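Local coordinates for protein endonuclease NucS (Thermococcus kodakarensis KOD1, PDB 5GKE) that cuts DNA as a mismatch restriction endonuclease of the NucS family, gripping duplex DNA beside a magnesium-containing nuclease site, at residues L128-I139 with F232-R240; G173-K181 with Q192-L200. The protein carries 1 engineered substitution. All blocks are in the same frame, centred on the assembly; numbering follows the deposited sequence.

In the fold
Both contacts belong to the C-terminal nuclease domain, and their centres lie about 18 Å apart. Along the chain they are nested: 128-139 comes first, 173-181 and 192-200 follow as contact 2, and 232-240 returns to close contact 1. They share the five-stranded mixed sheet, with strand 231-234 at one edge and strand 175-180 in the middle. Helix 132-141 packs on one face of strand 175-180 through Leu-178 and Leu-180; helix 187-204 covers the other, through Val-177 and Glu-179. Contact 1 thus joins the chain's ordered C-terminal tail to the first helix of the domain, while contact 2 contributes Glu-179 and Gln-192 to the magnesium site, and both touch consecutive nucleotides of one DNA strand.

Contact 1 of 2, residues L128-I139 with F232-R240; sequences LTGSEAEMAELI and FRKLEPPKR. With nucleotides of chain C.
Arg-240 and Glu-134 form the charged centre of this contact: Glu-134 OE1 lies 2.8 Å from Arg-240 NE, over one face of the guanidinium. Carboxylate and guanidinium planes stand 53° apart, and the salt bridge is therefore a slanted charge contact and not a flat, two-pronged pairing. Thr-129 sits beside it, a hydroxyl that works both ways: OG1 accepts a nearly straight bond from Arg-240 N (3.0 Å) and donates to Glu-134 OE1. With OG1 anti to the backbone nitrogen (chi1 -175°), the hydroxyl is turned to the tail and the methyl CG2 packs near Lys-239, whose amine makes a salt bridge with Asp-42 of the second subunit. Earlier in the tail the contact is apolar. Met-135 CG lies 3.9 Å from Pro-237 CB, the two side chains running side by side. The bent end of Met-135 brings its CE to 4.0 Å from Leu-235 CD2, which also meets Ile-139 CD1. Pro-238, rigid and lacking an N-H, lays CG against Glu-134 CB. Gly-130 suits the turn, since a CB there would press on the preceding carbonyl and on Lys-239 CG.

Behind this shell, Ser-131 and Glu-134 make a capping box: Ser-131 N donates to Glu-134 OE2 (2.9 Å), while Ser-131 OG accepts a weak bond from Glu-134 N. Glu-132 N donates to OP1 of DA7 of chain C, 3.0 Å from N to OP1. Shortening the Glu-134 side chain to that of an alanine would probably lose the salt bridge to Arg-240 NE and deprive Ser-131 N of its side-chain acceptor. One carboxylate thus serves tail and helix start together, and the helix N-terminus, with its partial positive charge, is likely to steady the DNA phosphate.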
loop_
_atom_site.group_PDB
_atom_site.type_symbol
_atom_site.label_atom_id
_atom_site.label_comp_id
_atom_site.label_asym_id
_atom_site.label_seq_id
_atom_site.Cartn_x
_atom_site.Cartn_y
_atom_site.Cartn_z
ATOM N N LEU A 128 -1.344 15.992 -7.931
ATOM C CA LEU A 128 -0.773 14.915 -8.737
ATOM C C LEU A 128 -1.425 14.831 -10.121
ATOM O O LEU A 128 -2.612 15.113 -10.281
ATOM C CB LEU A 128 -0.912 13.577 -8.005
ATOM C CG LEU A 128 -0.356 12.341 -8.706
ATOM C CD1 LEU A 128 0.283 11.389 -7.696
ATOM C CD2 LEU A 128 -1.448 11.635 -9.514
ATOM N N THR A 129 -0.633 14.445 -11.115
ATOM C CA THR A 129 -1.132 14.234 -12.462
ATOM C C THR A 129 -0.561 12.927 -13.008
ATOM O O THR A 129 0.391 12.373 -12.450
ATOM C CB THR A 129 -0.767 15.399 -13.397
ATOM O OG1 THR A 129 -1.383 15.189 -14.671
ATOM C CG2 THR A 129 0.752 15.493 -13.585
ATOM N N GLY A 130 -1.127 12.437 -14.105
ATOM C CA GLY A 130 -0.721 11.150 -14.640
ATOM C C GLY A 130 -1.493 10.006 -14.004
ATOM O O GLY A 130 -0.992 8.885 -13.921
ATOM N N SER A 131 -2.716 10.299 -13.558
ATOM C CA SER A 131 -3.565 9.315 -12.902
ATOM C C SER A 131 -4.580 8.667 -13.857
ATOM O O SER A 131 -4.730 9.100 -15.011
ATOM C CB SER A 131 -4.315 9.981 -11.756
ATOM O OG SER A 131 -5.362 10.774 -12.287
ATOM N N GLU A 132 -5.320 7.674 -13.353
ATOM C CA GLU A 132 -6.355 7.011 -14.159
ATOM C C GLU A 132 -7.526 7.952 -14.380
ATOM O O GLU A 132 -8.127 7.956 -15.454
ATOM C CB GLU A 132 -6.868 5.700 -13.526
ATOM C CG GLU A 132 -7.926 5.006 -14.435
ATOM C CD GLU A 132 -8.599 3.748 -13.842
ATOM O OE1 GLU A 132 -9.858 3.687 -13.850
ATOM O OE2 GLU A 132 -7.884 2.800 -13.417
ATOM N N ALA A 133 -7.853 8.748 -13.367
ATOM C CA ALA A 133 -8.925 9.728 -13.507
ATOM C C ALA A 133 -8.669 10.640 -14.715
ATOM O O ALA A 133 -9.580 10.973 -15.466
ATOM C CB ALA A 133 -9.056 10.538 -12.253
ATOM N N GLU A 134 -7.415 11.007 -14.921
ATOM C CA GLU A 134 -7.089 11.883 -16.027
ATOM C C GLU A 134 -7.152 11.187 -17.380
ATOM O O GLU A 134 -7.451 11.822 -18.386
ATOM C CB GLU A 134 -5.718 12.488 -15.805
ATOM C CG GLU A 134 -5.745 13.498 -14.686
ATOM C CD GLU A 134 -4.365 13.852 -14.234
ATOM O OE1 GLU A 134 -3.886 14.945 -14.603
ATOM O OE2 GLU A 134 -3.755 13.019 -13.529
ATOM N N MET A 135 -6.861 9.890 -17.414
ATOM C CA MET A 135 -7.078 9.123 -18.634
ATOM C C MET A 135 -8.552 9.231 -19.028
ATOM O O MET A 135 -8.897 9.465 -20.192
ATOM C CB MET A 135 -6.705 7.654 -18.443
ATOM C CG MET A 135 -5.243 7.377 -18.194
ATOM S SD MET A 135 -4.923 5.599 -18.125
ATOM C CE MET A 135 -5.274 5.108 -19.810
ATOM N N ALA A 136 -9.407 9.052 -18.026
ATOM C CA ALA A 136 -10.843 9.106 -18.206
ATOM C C ALA A 136 -11.247 10.464 -18.791
ATOM O O ALA A 136 -11.880 10.517 -19.851
ATOM C CB ALA A 136 -11.557 8.826 -16.868
ATOM N N GLU A 137 -10.853 11.547 -18.115
ATOM C CA GLU A 137 -11.116 12.918 -18.577
ATOM C C GLU A 137 -10.628 13.177 -20.001
ATOM O O GLU A 137 -11.297 13.840 -20.784
ATOM C CB GLU A 137 -10.484 13.937 -17.620
ATOM C CG GLU A 137 -11.191 13.991 -16.258
ATOM C CD GLU A 137 -10.444 14.787 -15.208
ATOM O OE1 GLU A 137 -9.583 15.618 -15.575
ATOM O OE2 GLU A 137 -10.717 14.572 -14.005
ATOM N N LEU A 138 -9.472 12.638 -20.341
ATOM C CA LEU A 138 -8.982 12.756 -21.698
ATOM C C LEU A 138 -9.970 12.109 -22.651
ATOM O O LEU A 138 -10.313 12.673 -23.685
ATOM C CB LEU A 138 -7.608 12.102 -21.836
ATOM C CG LEU A 138 -7.022 12.089 -23.244
ATOM C CD1 LEU A 138 -7.063 13.472 -23.832
ATOM C CD2 LEU A 138 -5.603 11.599 -23.197
ATOM N N ILE A 139 -10.437 10.926 -22.281
ATOM C CA ILE A 139 -11.272 10.145 -23.172
ATOM C C ILE A 139 -12.635 10.808 -23.377
ATOM O O ILE A 139 -13.210 10.727 -24.453
ATOM C CB ILE A 139 -11.414 8.711 -22.646
ATOM C CG1 ILE A 139 -10.054 8.012 -22.758
ATOM C CG2 ILE A 139 -12.449 7.948 -23.445
ATOM C CD1 ILE A 139 -9.995 6.606 -22.194
ATOM N N PHE A 232 -7.666 -3.971 -27.306
ATOM C CA PHE A 232 -6.660 -3.171 -26.633
ATOM C C PHE A 232 -6.400 -1.888 -27.405
ATOM O O PHE A 232 -6.267 -1.905 -28.622
ATOM C CB PHE A 232 -5.355 -3.960 -26.472
ATOM C CG PHE A 232 -4.182 -3.128 -25.988
ATOM C CD1 PHE A 232 -3.938 -2.967 -24.635
ATOM C CD2 PHE A 232 -3.315 -2.523 -26.893
ATOM C CE1 PHE A 232 -2.861 -2.205 -24.192
ATOM C CE2 PHE A 232 -2.241 -1.762 -26.457
ATOM C CZ PHE A 232 -2.015 -1.604 -25.106
ATOM N N ARG A 233 -6.336 -0.778 -26.684
ATOM C CA ARG A 233 -5.909 0.494 -27.251
ATOM C C ARG A 233 -4.801 1.062 -26.369
ATOM O O ARG A 233 -4.987 1.221 -25.164
ATOM C CB ARG A 233 -7.072 1.487 -27.358
ATOM C CG ARG A 233 -6.781 2.687 -28.296
ATOM C CD ARG A 233 -7.017 2.291 -29.761
ATOM N NE ARG A 233 -7.976 1.184 -29.857
ATOM C CZ ARG A 233 -8.329 0.570 -30.986
ATOM N NH1 ARG A 233 -7.796 0.942 -32.149
ATOM N NH2 ARG A 233 -9.213 -0.431 -30.942
ATOM N N LYS A 234 -3.645 1.330 -26.967
ATOM C CA LYS A 234 -2.526 1.923 -26.250
ATOM C C LYS A 234 -2.828 3.371 -25.899
ATOM O O LYS A 234 -3.148 4.174 -26.770
ATOM C CB LYS A 234 -1.247 1.843 -27.085
ATOM C CG LYS A 234 -0.029 2.564 -26.491
ATOM C CD LYS A 234 1.294 2.001 -27.053
ATOM C CE LYS A 234 1.361 0.471 -26.886
ATOM N NZ LYS A 234 2.617 -0.165 -27.378
ATOM N N LEU A 235 -2.773 3.694 -24.612
ATOM C CA LEU A 235 -2.909 5.075 -24.170
ATOM C C LEU A 235 -2.076 5.330 -22.908
ATOM O O LEU A 235 -2.138 4.558 -21.955
ATOM C CB LEU A 235 -4.379 5.397 -23.914
ATOM C CG LEU A 235 -4.721 6.872 -23.755
ATOM C CD1 LEU A 235 -4.551 7.578 -25.078
ATOM C CD2 LEU A 235 -6.136 7.023 -23.234
ATOM N N GLU A 236 -1.311 6.416 -22.899
ATOM C CA GLU A 236 -0.536 6.796 -21.721
ATOM C C GLU A 236 -1.313 7.792 -20.874
ATOM O O GLU A 236 -2.020 8.641 -21.415
ATOM C CB GLU A 236 0.815 7.376 -22.132
ATOM C CG GLU A 236 1.587 6.483 -23.084
ATOM C CD GLU A 236 3.054 6.362 -22.714
ATOM O OE1 GLU A 236 3.906 6.900 -23.460
ATOM O OE2 GLU A 236 3.354 5.724 -21.680
ATOM N N PRO A 237 -1.217 7.677 -19.541
ATOM C CA PRO A 237 -1.869 8.694 -18.708
ATOM C C PRO A 237 -1.266 10.065 -19.002
ATOM O O PRO A 237 -0.048 10.197 -19.076
ATOM C CB PRO A 237 -1.571 8.234 -17.272
ATOM C CG PRO A 237 -0.387 7.344 -17.389
ATOM C CD PRO A 237 -0.484 6.683 -18.739
ATOM N N PRO A 238 -2.113 11.072 -19.226
ATOM C CA PRO A 238 -1.599 12.404 -19.545
ATOM C C PRO A 238 -1.043 13.136 -18.315
ATOM O O PRO A 238 -1.646 13.082 -17.242
ATOM C CB PRO A 238 -2.833 13.116 -20.100
ATOM C CG PRO A 238 -3.968 12.513 -19.334
ATOM C CD PRO A 238 -3.582 11.058 -19.112
ATOM N N LYS A 239 0.086 13.822 -18.477
ATOM C CA LYS A 239 0.598 14.692 -17.421
ATOM C C LYS A 239 0.389 16.161 -17.775
ATOM O O LYS A 239 0.918 16.622 -18.782
ATOM C CB LYS A 239 2.079 14.431 -17.187
ATOM C CG LYS A 239 2.452 13.002 -16.759
ATOM C CD LYS A 239 3.986 12.883 -16.687
ATOM C CE LYS A 239 4.485 11.738 -15.826
ATOM N NZ LYS A 239 5.985 11.817 -15.715
ATOM N N ARG A 240 -0.370 16.895 -16.963
ATOM C CA ARG A 240 -0.511 18.345 -17.156
ATOM C C ARG A 240 0.850 19.064 -17.094
ATOM O O ARG A 240 1.806 18.590 -16.459
ATOM C CB ARG A 240 -1.460 18.958 -16.112
ATOM C CG ARG A 240 -2.741 18.169 -15.851
ATOM C CD ARG A 240 -3.284 18.424 -14.425
ATOM N NE ARG A 240 -4.462 17.607 -14.102
ATOM C CZ ARG A 240 -4.846 17.283 -12.866
ATOM N NH1 ARG A 240 -4.152 17.702 -11.814
ATOM N NH2 ARG A 240 -5.931 16.535 -12.679
ATOM P P DA C 7 -5.082 5.246 -10.276
ATOM O OP1 DA C 7 -5.243 6.701 -10.488
ATOM O OP2 DA C 7 -4.690 4.369 -11.403
ATOM O "O5'" DA C 7 -4.065 4.975 -9.077
ATOM C "C5'" DA C 7 -4.339 5.496 -7.776
ATOM C "C4'" DA C 7 -3.138 5.333 -6.866
ATOM O "O4'" DA C 7 -3.334 4.193 -5.988
ATOM C "C3'" DA C 7 -1.810 5.099 -7.590
ATOM O "O3'" DA C 7 -0.758 5.797 -6.926
ATOM C "C2'" DA C 7 -1.631 3.576 -7.491
ATOM C "C1'" DA C 7 -2.269 3.272 -6.137
ATOM N N9 DA C 7 -2.841 1.932 -6.035
ATOM C C8 DA C 7 -3.371 1.182 -7.052
ATOM N N7 DA C 7 -3.847 0.023 -6.670
ATOM C C5 DA C 7 -3.634 0.013 -5.302
ATOM C C6 DA C 7 -3.924 -0.943 -4.306
ATOM N N6 DA C 7 -4.524 -2.116 -4.564
ATOM N N1 DA C 7 -3.578 -0.645 -3.030
ATOM C C2 DA C 7 -2.982 0.535 -2.780
ATOM N N3 DA C 7 -2.662 1.513 -3.633
ATOM C C4 DA C 7 -3.020 1.187 -4.890
ATOM P P DC C 6 -9.322 -0.403 -10.606
ATOM O OP1 DC C 6 -9.250 -0.246 -12.076
ATOM O OP2 DC C 6 -8.757 -1.618 -9.986
ATOM O "O5'" DC C 6 -8.604 0.877 -9.984
ATOM C "C5'" DC C 6 -9.070 2.167 -10.349
ATOM C "C4'" DC C 6 -8.352 3.248 -9.575
ATOM O "O4'" DC C 6 -8.464 2.992 -8.155
ATOM C "C3'" DC C 6 -6.862 3.365 -9.852
ATOM O "O3'" DC C 6 -6.482 4.721 -9.699
ATOM C "C2'" DC C 6 -6.260 2.484 -8.765
ATOM C "C1'" DC C 6 -7.177 2.812 -7.598
ATOM N N1 DC C 6 -7.274 1.748 -6.550
ATOM C C2 DC C 6 -6.951 2.053 -5.226
ATOM O O2 DC C 6 -6.552 3.190 -4.952
ATOM N N3 DC C 6 -7.070 1.092 -4.279
ATOM C C4 DC C 6 -7.508 -0.131 -4.618
ATOM N N4 DC C 6 -7.610 -1.052 -3.651
ATOM C C5 DC C 6 -7.851 -0.459 -5.963
ATOM C C6 DC C 6 -7.728 0.502 -6.886
#

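Contact 2 of 2, residues G173-K181 with Q192-L200. With MG (magnesium ion), chain E; nucleotides of chain C.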
loop_
_atom_site.group_PDB
_atom_site.type_symbol
_atom_site.label_atom_id
_atom_site.label_comp_id
_atom_site.label_asym_id
_atom_site.label_seq_id
_atom_site.Cartn_x
_atom_site.Cartn_y
_atom_site.Cartn_z
ATOM N N GLY A 173 -23.198 0.896 -33.084
ATOM C CA GLY A 173 -24.272 0.696 -32.118
ATOM C C GLY A 173 -24.059 -0.347 -31.017
ATOM O O GLY A 173 -24.986 -0.675 -30.275
ATOM N N ASN A 174 -22.846 -0.880 -30.908
ATOM C CA ASN A 174 -22.509 -1.768 -29.801
ATOM C C ASN A 174 -22.280 -0.993 -28.498
ATOM O O ASN A 174 -21.876 0.166 -28.519
ATOM C CB ASN A 174 -21.257 -2.585 -30.128
ATOM C CG ASN A 174 -21.393 -3.385 -31.411
ATOM O OD1 ASN A 174 -22.164 -4.344 -31.472
ATOM N ND2 ASN A 174 -20.616 -3.016 -32.436
ATOM N N ILE A 175 -22.557 -1.632 -27.368
ATOM C CA ILE A 175 -22.124 -1.126 -26.076
ATOM C C ILE A 175 -20.604 -1.340 -25.918
ATOM O O ILE A 175 -20.080 -2.412 -26.254
ATOM C CB ILE A 175 -22.850 -1.834 -24.915
ATOM C CG1 ILE A 175 -24.369 -1.746 -25.068
ATOM C CG2 ILE A 175 -22.414 -1.260 -23.579
ATOM C CD1 ILE A 175 -24.850 -0.365 -25.208
ATOM N N VAL A 176 -19.897 -0.331 -25.410
ATOM C CA VAL A 176 -18.460 -0.466 -25.157
ATOM C C VAL A 176 -18.132 -0.296 -23.670
ATOM O O VAL A 176 -18.506 0.703 -23.051
ATOM C CB VAL A 176 -17.641 0.550 -25.980
ATOM C CG1 VAL A 176 -16.164 0.443 -25.643
ATOM C CG2 VAL A 176 -17.866 0.331 -27.471
ATOM N N VAL A 177 -17.478 -1.306 -23.099
ATOM C CA VAL A 177 -16.792 -1.177 -21.815
ATOM C C VAL A 177 -15.358 -0.787 -22.047
ATOM O O VAL A 177 -14.673 -1.432 -22.843
ATOM C CB VAL A 177 -16.742 -2.477 -21.015
ATOM C CG1 VAL A 177 -16.530 -2.163 -19.547
ATOM C CG2 VAL A 177 -17.977 -3.273 -21.218
ATOM N N LEU A 178 -14.900 0.254 -21.362
ATOM C CA LEU A 178 -13.468 0.532 -21.284
ATOM C C LEU A 178 -12.973 0.159 -19.895
ATOM O O LEU A 178 -13.623 0.487 -18.891
ATOM C CB LEU A 178 -13.154 1.994 -21.552
ATOM C CG LEU A 178 -13.531 2.678 -22.860
ATOM C CD1 LEU A 178 -12.891 4.065 -22.861
ATOM C CD2 LEU A 178 -13.100 1.864 -24.078
ATOM N N GLU A 179 -11.854 -0.563 -19.842
ATOM C CA GLU A 179 -11.094 -0.714 -18.606
ATOM C C GLU A 179 -9.759 0.021 -18.760
ATOM O O GLU A 179 -9.008 -0.237 -19.699
ATOM C CB GLU A 179 -10.874 -2.187 -18.263
ATOM C CG GLU A 179 -9.976 -2.418 -17.035
ATOM C CD GLU A 179 -10.553 -1.873 -15.729
ATOM O OE1 GLU A 179 -9.810 -1.836 -14.723
ATOM O OE2 GLU A 179 -11.748 -1.498 -15.689
ATOM N N LEU A 180 -9.493 0.963 -17.862
ATOM C CA LEU A 180 -8.293 1.792 -17.945
ATOM C C LEU A 180 -7.252 1.336 -16.945
ATOM O O LEU A 180 -7.595 0.896 -15.839
ATOM C CB LEU A 180 -8.615 3.265 -17.687
ATOM C CG LEU A 180 -9.891 3.840 -18.294
ATOM C CD1 LEU A 180 -10.073 5.323 -17.907
ATOM C CD2 LEU A 180 -9.884 3.654 -19.804
ATOM N N LYS A 181 -5.986 1.433 -17.347
ATOM C CA LYS A 181 -4.847 1.287 -16.439
ATOM C C LYS A 181 -3.793 2.318 -16.764
ATOM O O LYS A 181 -3.365 2.426 -17.922
ATOM C CB LYS A 181 -4.231 -0.109 -16.517
ATOM C CG LYS A 181 -5.143 -1.211 -16.032
ATOM C CD LYS A 181 -5.530 -1.033 -14.574
ATOM C CE LYS A 181 -6.651 -1.995 -14.210
ATOM N NZ LYS A 181 -7.319 -1.674 -12.925
ATOM N N GLN A 192 -11.170 -8.068 -14.690
ATOM C CA GLN A 192 -12.139 -6.999 -14.492
ATOM C C GLN A 192 -12.962 -6.787 -15.773
ATOM O O GLN A 192 -14.182 -6.907 -15.768
ATOM C CB GLN A 192 -11.426 -5.701 -14.109
ATOM C CG GLN A 192 -11.502 -5.316 -12.640
ATOM C CD GLN A 192 -10.696 -4.045 -12.345
ATOM O OE1 GLN A 192 -11.217 -2.910 -12.361
ATOM N NE2 GLN A 192 -9.420 -4.232 -12.089
ATOM N N LEU A 193 -12.264 -6.491 -16.866
ATOM C CA LEU A 193 -12.875 -6.255 -18.160
ATOM C C LEU A 193 -13.794 -7.402 -18.610
ATOM O O LEU A 193 -14.922 -7.168 -19.001
ATOM C CB LEU A 193 -11.787 -6.025 -19.213
ATOM C CG LEU A 193 -12.319 -5.706 -20.619
ATOM C CD1 LEU A 193 -13.267 -4.512 -20.558
ATOM C CD2 LEU A 193 -11.188 -5.441 -21.623
ATOM N N LYS A 194 -13.295 -8.632 -18.568
ATOM C CA LYS A 194 -14.069 -9.791 -18.972
ATOM C C LYS A 194 -15.327 -9.890 -18.126
ATOM O O LYS A 194 -16.422 -10.131 -18.628
ATOM C CB LYS A 194 -13.224 -11.068 -18.843
ATOM C CG LYS A 194 -13.979 -12.394 -18.975
ATOM C CD LYS A 194 -12.994 -13.554 -19.105
ATOM C CE LYS A 194 -13.680 -14.885 -19.392
ATOM N NZ LYS A 194 -14.440 -15.404 -18.240
ATOM N N SER A 195 -15.155 -9.695 -16.830
ATOM C CA SER A 195 -16.266 -9.740 -15.903
ATOM C C SER A 195 -17.360 -8.721 -16.262
ATOM O O SER A 195 -18.559 -9.024 -16.191
ATOM C CB SER A 195 -15.757 -9.501 -14.482
ATOM O OG SER A 195 -16.765 -9.725 -13.524
ATOM N N TYR A 196 -16.957 -7.521 -16.668
ATOM C CA TYR A 196 -17.948 -6.483 -16.941
ATOM C C TYR A 196 -18.666 -6.787 -18.241
ATOM O O TYR A 196 -19.883 -6.640 -18.345
ATOM C CB TYR A 196 -17.308 -5.101 -17.008
ATOM C CG TYR A 196 -16.586 -4.717 -15.745
ATOM C CD1 TYR A 196 -17.062 -5.117 -14.493
ATOM C CD2 TYR A 196 -15.415 -3.952 -15.800
ATOM C CE1 TYR A 196 -16.392 -4.769 -13.333
ATOM C CE2 TYR A 196 -14.738 -3.588 -14.642
ATOM C CZ TYR A 196 -15.223 -4.004 -13.421
ATOM O OH TYR A 196 -14.544 -3.646 -12.289
ATOM N N VAL A 197 -17.896 -7.212 -19.232
ATOM C CA VAL A 197 -18.443 -7.509 -20.536
ATOM C C VAL A 197 -19.509 -8.602 -20.432
ATOM O O VAL A 197 -20.572 -8.494 -21.038
ATOM C CB VAL A 197 -17.350 -7.934 -21.509
ATOM C CG1 VAL A 197 -17.958 -8.619 -22.739
ATOM C CG2 VAL A 197 -16.521 -6.729 -21.908
ATOM N N GLU A 198 -19.228 -9.632 -19.640
ATOM C CA GLU A 198 -20.159 -10.739 -19.493
ATOM C C GLU A 198 -21.451 -10.272 -18.849
ATOM O O GLU A 198 -22.540 -10.625 -19.299
ATOM C CB GLU A 198 -19.539 -11.874 -18.671
ATOM C CG GLU A 198 -18.544 -12.699 -19.450
ATOM C CD GLU A 198 -17.798 -13.709 -18.593
ATOM O OE1 GLU A 198 -18.154 -13.885 -17.401
ATOM O OE2 GLU A 198 -16.844 -14.322 -19.124
ATOM N N ILE A 199 -21.334 -9.475 -17.798
ATOM C CA ILE A 199 -22.517 -8.986 -17.112
ATOM C C ILE A 199 -23.356 -8.135 -18.056
ATOM O O ILE A 199 -24.585 -8.237 -18.069
ATOM C CB ILE A 199 -22.142 -8.191 -15.860
ATOM C CG1 ILE A 199 -21.662 -9.153 -14.774
ATOM C CG2 ILE A 199 -23.328 -7.385 -15.351
ATOM C CD1 ILE A 199 -20.984 -8.466 -13.632
ATOM N N LEU A 200 -22.688 -7.330 -18.875
ATOM C CA LEU A 200 -23.390 -6.486 -19.833
ATOM C C LEU A 200 -23.984 -7.303 -20.977
ATOM O O LEU A 200 -25.025 -6.944 -21.505
ATOM C CB LEU A 200 -22.468 -5.404 -20.385
ATOM C CG LEU A 200 -22.260 -4.229 -19.425
ATOM C CD1 LEU A 200 -21.144 -3.383 -19.920
ATOM C CD2 LEU A 200 -23.508 -3.382 -19.289
HETATM MG MG MG E . -11.266 -0.515 -13.386
ATOM P P DC C 6 -9.322 -0.403 -10.606
ATOM O OP1 DC C 6 -9.250 -0.246 -12.076
ATOM O OP2 DC C 6 -8.757 -1.618 -9.986
ATOM O "O5'" DC C 6 -8.604 0.877 -9.984
ATOM C "C5'" DC C 6 -9.070 2.167 -10.349
ATOM C "C4'" DC C 6 -8.352 3.248 -9.575
ATOM O "O4'" DC C 6 -8.464 2.992 -8.155
ATOM C "C3'" DC C 6 -6.862 3.365 -9.852
ATOM O "O3'" DC C 6 -6.482 4.721 -9.699
ATOM C "C2'" DC C 6 -6.260 2.484 -8.765
ATOM C "C1'" DC C 6 -7.177 2.812 -7.598
ATOM N N1 DC C 6 -7.274 1.748 -6.550
ATOM C C2 DC C 6 -6.951 2.053 -5.226
ATOM O O2 DC C 6 -6.552 3.190 -4.952
ATOM N N3 DC C 6 -7.070 1.092 -4.279
ATOM C C4 DC C 6 -7.508 -0.131 -4.618
ATOM N N4 DC C 6 -7.610 -1.052 -3.651
ATOM C C5 DC C 6 -7.851 -0.459 -5.963
ATOM C C6 DC C 6 -7.728 0.502 -6.886
ATOM P P DA C 5 -15.183 -3.614 -8.557
ATOM O OP1 DA C 5 -15.821 -3.582 -9.892
ATOM O OP2 DA C 5 -14.715 -4.873 -7.926
ATOM O "O5'" DA C 5 -13.962 -2.588 -8.622
ATOM C "C5'" DA C 5 -14.153 -1.316 -9.208
ATOM C "C4'" DA C 5 -12.933 -0.449 -8.998
ATOM O "O4'" DA C 5 -12.797 -0.129 -7.586
ATOM C "C3'" DA C 5 -11.610 -1.094 -9.426
ATOM O "O3'" DA C 5 -10.859 -0.154 -10.188
ATOM C "C2'" DA C 5 -10.946 -1.435 -8.090
ATOM C "C1'" DA C 5 -11.459 -0.315 -7.211
ATOM N N9 DA C 5 -11.380 -0.620 -5.788
ATOM C C8 DA C 5 -11.686 -1.802 -5.174
ATOM N N7 DA C 5 -11.488 -1.792 -3.876
ATOM C C5 DA C 5 -11.002 -0.515 -3.625
ATOM C C6 DA C 5 -10.589 0.135 -2.442
ATOM N N6 DA C 5 -10.611 -0.440 -1.235
ATOM N N1 DA C 5 -10.157 1.405 -2.545
ATOM C C2 DA C 5 -10.136 1.985 -3.751
ATOM N N3 DA C 5 -10.496 1.483 -4.930
ATOM C C4 DA C 5 -10.925 0.216 -4.795
#
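Val-177 spreads its two methyls over helix 192-200: CG2 packs against Leu-200 CD1 and lies 3.8 Å from Val-197 CG2, while CG1 meets Tyr-196 CB at 4.0 Å. A beta-branched valine suits an extended strand, and its diverging methyls meet different residues of the helix, which here runs nearly antiparallel to the strand (162°). Leu-193 CD1 extends the apolar layer, touching Val-177 CB and, at 4.0 Å, Glu-179 CB.

Beyond that methylene the contact turns polar. A bend at chi2 (63°) swings the carboxylate of Glu-179 to the magnesium ion, which both oxygens bind, OE1 at 2.4 Å and OE2 at 2.5 Å. OP1 of DC6 of chain C is a further ligand of the ion, and Gln-192, from the helix, belongs to the same site. Lys-181 NZ donates to that OP1 and makes a salt bridge with Glu-179 OE1. Tyr-196 places its ring edge beside Glu-179 OE2, and Tyr-196 OH donates to OP1 of DA5 of chain C, 2.7 Å from OH to OP1.

Glu-179, Leu-180 and Lys-181 supply the E-x-K of the PD-(D/E)XK nuclease motif, at the C-terminal end of strand 175-180, the first strand of a beta-alpha-beta unit.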